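Local coordinates for iron-binding protein (Staphylococcus epidermidis, PDB 4M7O) that probably binds an iron complex outside the cell membrane, as a solute-binding protein of the periplasmic binding protein family, at residues Pro30-Arg38 and Val257-Asp265; Glu43-Val51 and Lys60-Met68. All blocks are in the same frame, centred on the assembly; numbering follows the deposited sequence.

Both contacts involve the N-terminal lobe with its five-stranded parallel sheet, and they meet at helix 30-38. The centre of contact 1 lies about 9 Å from that of the chain; it joins this helix to segment 257-265, which leads into helix 264-275, through charged side chains and proline packing. Contact 2, its centre about 20 Å from that of the chain, is local: strands 45-49 and 63-65 pair through backbone hydrogen bonds at one border of the sheet. Each mixes buried and exposed residues. The two centres are about 15 Å apart, linked by a probable hydrogen bond of 2.7 Å between Y37 OH and K62 NZ and by L36 packing on I45.

Contact 1 (Pro30-Arg38 and Val257-Asp265); sequences PSNTEILYR and VSRPGPRID
Two arginines converge on the E34 carboxylate in a salt-bridge network between helix 30-38 and the turn leading into helix 264-275. R263 grips it side-on: NE reaches E34 OE1 at 2.9 Å and NH2 reaches E34 OE2 at 2.8 Å, both nearly straight. Both nitrogens approach from above the carboxylate plane, which is turned 42° from the guanidinium. R259 NH1 meets the same E34 OE2 at 2.7 Å, nearly along the C-O axis, and also pairs with D53, while P30 CB lies over one guanidinium face. With CG beside the backbone N (chi1 -69°) and an extended chain beyond it, E34 projects its carboxylate to both donors. Two guanidinium groups so close would probably favour the ionised carboxylate.

P260 centres an inverse gamma turn, and a type I turn runs from G261 to I264. P262 packs its CD against E34 CB at 3.7 Å and its CG against R38 CG. The network ties the N-terminal lobe's first helix to a turn next to the final helix of this two-lobed binding protein. R38 NH2 pairs with E142, whereas R38 NH1 donates to a water that donates to P262 O at 2.9 Å.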
loop_
_atom_site.group_PDB
_atom_site.type_symbol
_atom_site.label_atom_id
_atom_site.label_comp_id
_atom_site.label_asym_id
_atom_site.label_seq_id
_atom_site.Cartn_x
_atom_site.Cartn_y
_atom_site.Cartn_z
ATOM N N PRO A 30 9.870 1.529 -0.259
ATOM C CA PRO A 30 10.054 0.347 0.596
ATOM C C PRO A 30 9.489 -0.954 0.021
ATOM O O PRO A 30 10.159 -1.963 0.178
ATOM C CB PRO A 30 9.345 0.741 1.897
ATOM C CG PRO A 30 9.456 2.262 1.922
ATOM C CD PRO A 30 9.246 2.650 0.476
ATOM N N SER A 31 8.336 -0.947 -0.654
ATOM C CA SER A 31 7.822 -2.199 -1.222
ATOM C C SER A 31 8.833 -2.865 -2.172
ATOM O O SER A 31 9.049 -4.082 -2.107
ATOM C CB SER A 31 6.466 -2.003 -1.908
ATOM O OG SER A 31 6.507 -0.925 -2.823
ATOM N N ASN A 32 9.454 -2.068 -3.038
ATOM C CA ASN A 32 10.536 -2.546 -3.901
ATOM C C ASN A 32 11.650 -3.207 -3.098
ATOM O O ASN A 32 12.106 -4.309 -3.429
ATOM C CB ASN A 32 11.120 -1.395 -4.729
ATOM C CG ASN A 32 10.244 -1.025 -5.913
ATOM O OD1 ASN A 32 9.198 -1.642 -6.143
ATOM N ND2 ASN A 32 10.670 -0.014 -6.677
ATOM N N THR A 33 12.081 -2.541 -2.035
ATOM C CA THR A 33 13.177 -3.073 -1.231
ATOM C C THR A 33 12.789 -4.399 -0.601
ATOM O O THR A 33 13.588 -5.334 -0.585
ATOM C CB THR A 33 13.582 -2.103 -0.139
ATOM O OG1 THR A 33 13.976 -0.852 -0.734
ATOM C CG2 THR A 33 14.761 -2.661 0.673
ATOM N N GLU A 34 11.555 -4.498 -0.105
ATOM C CA GLU A 34 11.114 -5.728 0.547
ATOM C C GLU A 34 11.113 -6.892 -0.436
ATOM O O GLU A 34 11.511 -8.003 -0.090
ATOM C CB GLU A 34 9.722 -5.541 1.169
ATOM C CG GLU A 34 9.712 -4.598 2.363
ATOM C CD GLU A 34 8.402 -4.665 3.143
ATOM O OE1 GLU A 34 7.831 -5.778 3.275
ATOM O OE2 GLU A 34 7.949 -3.602 3.629
ATOM N N ILE A 35 10.666 -6.624 -1.660
ATOM C CA ILE A 35 10.561 -7.644 -2.689
ATOM C C ILE A 35 11.953 -8.123 -3.114
ATOM O O ILE A 35 12.177 -9.324 -3.285
ATOM C CB ILE A 35 9.811 -7.106 -3.925
ATOM C CG1 ILE A 35 8.346 -6.797 -3.579
ATOM C CG2 ILE A 35 9.902 -8.093 -5.084
ATOM C CD1 ILE A 35 7.624 -6.010 -4.656
ATOM N N LEU A 36 12.875 -7.181 -3.303
ATOM C CA LEU A 36 14.255 -7.509 -3.670
ATOM C C LEU A 36 14.893 -8.441 -2.652
ATOM O O LEU A 36 15.574 -9.401 -3.021
ATOM C CB LEU A 36 15.097 -6.233 -3.805
ATOM C CG LEU A 36 14.833 -5.433 -5.078
ATOM C CD1 LEU A 36 15.544 -4.064 -5.030
ATOM C CD2 LEU A 36 15.307 -6.259 -6.282
ATOM N N TYR A 37 14.678 -8.157 -1.369
ATOM C CA TYR A 37 15.226 -8.998 -0.310
ATOM C C TYR A 37 14.592 -10.382 -0.374
ATOM O O TYR A 37 15.287 -11.381 -0.211
ATOM C CB TYR A 37 15.003 -8.366 1.072
ATOM C CG TYR A 37 16.193 -7.602 1.608
ATOM C CD1 TYR A 37 16.420 -6.286 1.249
ATOM C CD2 TYR A 37 17.082 -8.197 2.491
ATOM C CE1 TYR A 37 17.478 -5.587 1.754
ATOM C CE2 TYR A 37 18.161 -7.503 2.986
ATOM C CZ TYR A 37 18.354 -6.199 2.615
ATOM O OH TYR A 37 19.428 -5.496 3.097
ATOM N N ARG A 38 13.283 -10.449 -0.631
ATOM C CA ARG A 38 12.600 -11.756 -0.663
ATOM C C ARG A 38 13.002 -12.566 -1.905
ATOM O O ARG A 38 12.818 -13.779 -1.957
ATOM C CB ARG A 38 11.074 -11.601 -0.567
ATOM C CG ARG A 38 10.564 -11.143 0.811
ATOM C CD ARG A 38 10.853 -12.174 1.917
ATOM N NE ARG A 38 10.272 -13.475 1.610
ATOM C CZ ARG A 38 8.982 -13.786 1.764
ATOM N NH1 ARG A 38 8.123 -12.890 2.225
ATOM N NH2 ARG A 38 8.547 -15.000 1.455
ATOM N N VAL A 257 -0.939 -0.577 5.617
ATOM C CA VAL A 257 -1.713 -1.778 5.298
ATOM C C VAL A 257 -1.801 -2.076 3.806
ATOM O O VAL A 257 -1.908 -3.237 3.417
ATOM C CB VAL A 257 -3.130 -1.770 5.917
ATOM C CG1 VAL A 257 -3.038 -1.440 7.371
ATOM C CG2 VAL A 257 -4.003 -0.789 5.199
ATOM N N SER A 258 -1.746 -1.043 2.970
ATOM C CA SER A 258 -1.860 -1.265 1.537
ATOM C C SER A 258 -0.496 -1.283 0.846
ATOM O O SER A 258 -0.419 -1.172 -0.379
ATOM C CB SER A 258 -2.786 -0.227 0.886
ATOM O OG SER A 258 -2.177 1.046 0.798
ATOM N N ARG A 259 0.580 -1.426 1.618
ATOM C CA ARG A 259 1.904 -1.468 1.003
ATOM C C ARG A 259 1.992 -2.683 0.087
ATOM O O ARG A 259 1.839 -3.828 0.544
ATOM C CB ARG A 259 3.015 -1.537 2.053
ATOM C CG ARG A 259 4.422 -1.570 1.436
ATOM C CD ARG A 259 5.497 -1.633 2.506
ATOM N NE ARG A 259 5.544 -0.426 3.331
ATOM C CZ ARG A 259 6.533 -0.147 4.185
ATOM N NH1 ARG A 259 7.548 -1.000 4.342
ATOM N NH2 ARG A 259 6.508 0.979 4.885
ATOM N N PRO A 260 2.234 -2.446 -1.215
ATOM C CA PRO A 260 2.199 -3.568 -2.164
ATOM C C PRO A 260 3.453 -4.444 -2.100
ATOM O O PRO A 260 4.143 -4.605 -3.110
ATOM C CB PRO A 260 2.090 -2.868 -3.526
ATOM C CG PRO A 260 2.747 -1.508 -3.302
ATOM C CD PRO A 260 2.349 -1.139 -1.897
ATOM N N GLY A 261 3.732 -5.018 -0.930
ATOM C CA GLY A 261 4.882 -5.889 -0.771
ATOM C C GLY A 261 4.524 -7.282 -0.278
ATOM O O GLY A 261 3.354 -7.669 -0.249
ATOM N N PRO A 262 5.538 -8.054 0.119
ATOM C CA PRO A 262 5.342 -9.438 0.550
ATOM C C PRO A 262 4.556 -9.568 1.851
ATOM O O PRO A 262 4.141 -10.681 2.168
ATOM C CB PRO A 262 6.776 -9.933 0.770
ATOM C CG PRO A 262 7.614 -9.035 -0.108
ATOM C CD PRO A 262 6.964 -7.705 0.040
ATOM N N ARG A 263 4.354 -8.479 2.591
ATOM C CA ARG A 263 3.620 -8.575 3.856
ATOM C C ARG A 263 2.169 -8.072 3.772
ATOM O O ARG A 263 1.577 -7.712 4.790
ATOM C CB ARG A 263 4.401 -7.879 4.987
ATOM C CG ARG A 263 5.803 -8.474 5.255
ATOM C CD ARG A 263 6.563 -7.686 6.326
ATOM N NE ARG A 263 6.832 -6.308 5.906
ATOM C CZ ARG A 263 6.702 -5.239 6.689
ATOM N NH1 ARG A 263 6.319 -5.376 7.951
ATOM N NH2 ARG A 263 6.963 -4.030 6.211
ATOM N N ILE A 264 1.584 -8.083 2.573
ATOM C CA ILE A 264 0.185 -7.675 2.408
ATOM C C ILE A 264 -0.799 -8.473 3.244
ATOM O O ILE A 264 -1.896 -7.988 3.536
ATOM C CB ILE A 264 -0.331 -7.810 0.964
ATOM C CG1 ILE A 264 0.291 -9.024 0.287
ATOM C CG2 ILE A 264 -0.108 -6.536 0.175
ATOM C CD1 ILE A 264 -0.344 -9.352 -1.036
ATOM N N ASP A 265 -0.445 -9.711 3.589
ATOM C CA ASP A 265 -1.350 -10.528 4.390
ATOM C C ASP A 265 -1.552 -9.890 5.764
ATOM O O ASP A 265 -2.644 -9.947 6.334
ATOM C CB ASP A 265 -0.826 -11.960 4.534
ATOM C CG ASP A 265 0.447 -12.036 5.362
ATOM O OD1 ASP A 265 1.478 -11.517 4.898
ATOM O OD2 ASP A 265 0.420 -12.615 6.471
HETATM O O HOH W 1 5.132 -5.856 2.428
HETATM O O HOH W 2 5.211 -13.325 1.699
#

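Contact 2 (Glu43-Val51 and Lys60-Met68); sequences EDIVGVSTV and KGKKQFDAM
The F65 ring receives the CA of G47 at its edge, close to the ring plane, with CE2 4.0 Å from that carbon; V48 O approaches the same ring obliquely. A chi1 of -63° at F65, with CG beside the backbone N, lays the ring along the neighbouring strand, and I26 and L75 also pack against it. G47 has no side chain, and its CA itself meets the ring edge.

The two strands are parallel neighbours in the five-stranded sheet, with 63-65 the outermost strand at one border within this chain and 45-49 between it and 25-27. Their register pairs G47 with K63, V48 with Q64 and S49 with F65. K63 N donates to V46 O, V48 N to K63 O and F65 N to V48 O, each at 2.8 Å; the CA atoms of G47, Q64 and S49 also make CA-H...O contacts, to K63 O, V48 O and F65 O. T50 N extends the series to F65 O, but approaches from above the carbonyl plane with an N-H...O angle of 136°.

On the face carrying V48, the K62 chain lies across the strand, its CD 3.5 Å from V48 CG1 and 3.8 Å from I45 CG2. A bend at chi4 (53°) turns NZ to Y37 OH and V58 O. Past the strand ends, one water joins T50 OG1, at 2.8 Å, to A67 N. The chemistry is mainly that of paired backbones: peptide groups hold the strands, while K62 contributes its methylenes to apolar packing and its ammonium to the neighbouring helix and loop.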
loop_
_atom_site.group_PDB
_atom_site.type_symbol
_atom_site.label_atom_id
_atom_site.label_comp_id
_atom_site.label_asym_id
_atom_site.label_seq_id
_atom_site.Cartn_x
_atom_site.Cartn_y
_atom_site.Cartn_z
ATOM N N GLU A 43 21.607 -8.408 -0.900
ATOM C CA GLU A 43 23.037 -8.122 -0.876
ATOM C C GLU A 43 23.525 -7.427 -2.139
ATOM O O GLU A 43 24.711 -7.111 -2.254
ATOM C CB GLU A 43 23.834 -9.410 -0.659
ATOM C CG GLU A 43 23.369 -10.214 0.547
ATOM N N ASP A 44 22.630 -7.186 -3.091
ATOM C CA ASP A 44 23.038 -6.516 -4.329
ATOM C C ASP A 44 22.559 -5.071 -4.344
ATOM O O ASP A 44 22.724 -4.357 -5.334
ATOM C CB ASP A 44 22.530 -7.282 -5.563
ATOM C CG ASP A 44 23.043 -8.723 -5.618
ATOM O OD1 ASP A 44 24.216 -8.962 -5.250
ATOM O OD2 ASP A 44 22.271 -9.621 -6.022
ATOM N N ILE A 45 21.981 -4.643 -3.228
ATOM C CA ILE A 45 21.387 -3.316 -3.104
ATOM C C ILE A 45 22.410 -2.383 -2.472
ATOM O O ILE A 45 22.947 -2.694 -1.396
ATOM C CB ILE A 45 20.114 -3.374 -2.212
ATOM C CG1 ILE A 45 19.023 -4.213 -2.886
ATOM C CG2 ILE A 45 19.578 -1.994 -1.941
ATOM C CD1 ILE A 45 17.845 -4.533 -1.970
ATOM N N VAL A 46 22.698 -1.258 -3.133
ATOM C CA VAL A 46 23.699 -0.314 -2.620
ATOM C C VAL A 46 23.056 0.919 -2.000
ATOM O O VAL A 46 23.701 1.659 -1.248
ATOM C CB VAL A 46 24.717 0.148 -3.709
ATOM C CG1 VAL A 46 25.603 -0.999 -4.127
ATOM C CG2 VAL A 46 23.990 0.707 -4.921
ATOM N N GLY A 47 21.785 1.135 -2.323
ATOM C CA GLY A 47 21.058 2.293 -1.847
ATOM C C GLY A 47 19.578 2.004 -1.641
ATOM O O GLY A 47 18.956 1.217 -2.385
ATOM N N VAL A 48 19.000 2.640 -0.627
ATOM C CA VAL A 48 17.560 2.536 -0.389
ATOM C C VAL A 48 17.061 3.936 -0.122
ATOM O O VAL A 48 17.837 4.885 -0.160
ATOM C CB VAL A 48 17.251 1.623 0.811
ATOM C CG1 VAL A 48 17.604 0.187 0.476
ATOM C CG2 VAL A 48 18.049 2.078 2.036
ATOM N N SER A 49 15.774 4.083 0.149
ATOM C CA SER A 49 15.255 5.408 0.429
ATOM C C SER A 49 15.353 5.702 1.916
ATOM O O SER A 49 15.546 4.803 2.737
ATOM C CB SER A 49 13.810 5.540 -0.039
ATOM O OG SER A 49 12.916 5.086 0.955
ATOM N N THR A 50 15.198 6.969 2.264
ATOM C CA THR A 50 15.304 7.392 3.652
ATOM C C THR A 50 14.168 6.876 4.513
ATOM O O THR A 50 14.223 6.993 5.738
ATOM C CB THR A 50 15.292 8.904 3.729
ATOM O OG1 THR A 50 14.258 9.386 2.860
ATOM C CG2 THR A 50 16.651 9.465 3.283
ATOM N N VAL A 51 13.126 6.336 3.883
ATOM C CA VAL A 51 11.995 5.799 4.639
ATOM C C VAL A 51 11.893 4.274 4.600
ATOM O O VAL A 51 10.904 3.707 5.041
ATOM C CB VAL A 51 10.652 6.440 4.213
ATOM C CG1 VAL A 51 10.656 7.931 4.538
ATOM C CG2 VAL A 51 10.376 6.208 2.718
ATOM N N LYS A 60 21.466 -0.067 7.037
ATOM C CA LYS A 60 22.878 -0.178 7.399
ATOM C C LYS A 60 23.719 -0.742 6.252
ATOM O O LYS A 60 23.347 -1.740 5.616
ATOM C CB LYS A 60 23.045 -1.022 8.667
ATOM C CG LYS A 60 22.299 -0.437 9.868
ATOM C CD LYS A 60 22.501 -1.260 11.136
ATOM N N GLY A 61 24.848 -0.093 5.983
ATOM C CA GLY A 61 25.703 -0.517 4.891
ATOM C C GLY A 61 25.111 -0.186 3.532
ATOM O O GLY A 61 25.461 -0.820 2.527
ATOM N N LYS A 62 24.225 0.815 3.488
ATOM C CA LYS A 62 23.639 1.293 2.227
ATOM C C LYS A 62 23.630 2.819 2.144
ATOM O O LYS A 62 23.607 3.491 3.175
ATOM C CB LYS A 62 22.183 0.789 2.074
ATOM C CG LYS A 62 22.031 -0.728 2.142
ATOM C CD LYS A 62 20.670 -1.173 1.627
ATOM C CE LYS A 62 20.588 -2.690 1.621
ATOM N NZ LYS A 62 20.923 -3.308 2.938
ATOM N N LYS A 63 23.627 3.358 0.924
ATOM C CA LYS A 63 23.346 4.776 0.710
ATOM C C LYS A 63 21.841 5.027 0.902
ATOM O O LYS A 63 21.013 4.199 0.523
ATOM C CB LYS A 63 23.738 5.194 -0.709
ATOM C CG LYS A 63 25.209 5.035 -1.035
ATOM C CD LYS A 63 26.053 6.023 -0.260
ATOM C CE LYS A 63 27.508 5.586 -0.228
ATOM N NZ LYS A 63 28.362 6.632 0.381
ATOM N N GLN A 64 21.496 6.166 1.497
ATOM C CA GLN A 64 20.102 6.547 1.677
ATOM C C GLN A 64 19.742 7.725 0.790
ATOM O O GLN A 64 20.449 8.734 0.769
ATOM C CB GLN A 64 19.856 6.941 3.122
ATOM C CG GLN A 64 19.851 5.795 4.097
ATOM C CD GLN A 64 19.421 6.250 5.467
ATOM O OE1 GLN A 64 18.331 6.817 5.635
ATOM N NE2 GLN A 64 20.281 6.032 6.455
ATOM N N PHE A 65 18.636 7.600 0.069
ATOM C CA PHE A 65 18.200 8.656 -0.828
ATOM C C PHE A 65 16.824 9.166 -0.435
ATOM O O PHE A 65 15.939 8.383 -0.055
ATOM C CB PHE A 65 18.183 8.145 -2.265
ATOM C CG PHE A 65 19.536 7.738 -2.760
ATOM C CD1 PHE A 65 20.443 8.693 -3.183
ATOM C CD2 PHE A 65 19.926 6.405 -2.763
ATOM C CE1 PHE A 65 21.724 8.334 -3.630
ATOM C CE2 PHE A 65 21.209 6.036 -3.209
ATOM C CZ PHE A 65 22.103 7.003 -3.638
ATOM N N ASP A 66 16.656 10.483 -0.504
ATOM C CA ASP A 66 15.350 11.091 -0.298
ATOM C C ASP A 66 14.657 11.090 -1.642
ATOM O O ASP A 66 15.020 11.875 -2.515
ATOM C CB ASP A 66 15.514 12.530 0.186
ATOM C CG ASP A 66 14.202 13.161 0.610
ATOM O OD1 ASP A 66 13.113 12.652 0.233
ATOM O OD2 ASP A 66 14.261 14.182 1.330
ATOM N N ALA A 67 13.661 10.224 -1.811
ATOM C CA ALA A 67 12.978 10.082 -3.095
ATOM C C ALA A 67 12.260 11.360 -3.526
ATOM O O ALA A 67 11.961 11.538 -4.719
ATOM C CB ALA A 67 12.002 8.924 -3.048
HETATM N N MSE A 68 11.975 12.241 -2.568
HETATM C CA MSE A 68 11.271 13.487 -2.876
HETATM C C MSE A 68 12.254 14.597 -3.200
HETATM O O MSE A 68 11.898 15.593 -3.831
HETATM C CB MSE A 68 10.364 13.910 -1.721
HETATM C CG MSE A 68 9.119 13.043 -1.571
HETATM SE SE MSE A 68 7.973 13.094 -3.158
HETATM C CE MSE A 68 7.665 15.011 -3.221
HETATM O O HOH W 3 12.659 8.705 0.678
#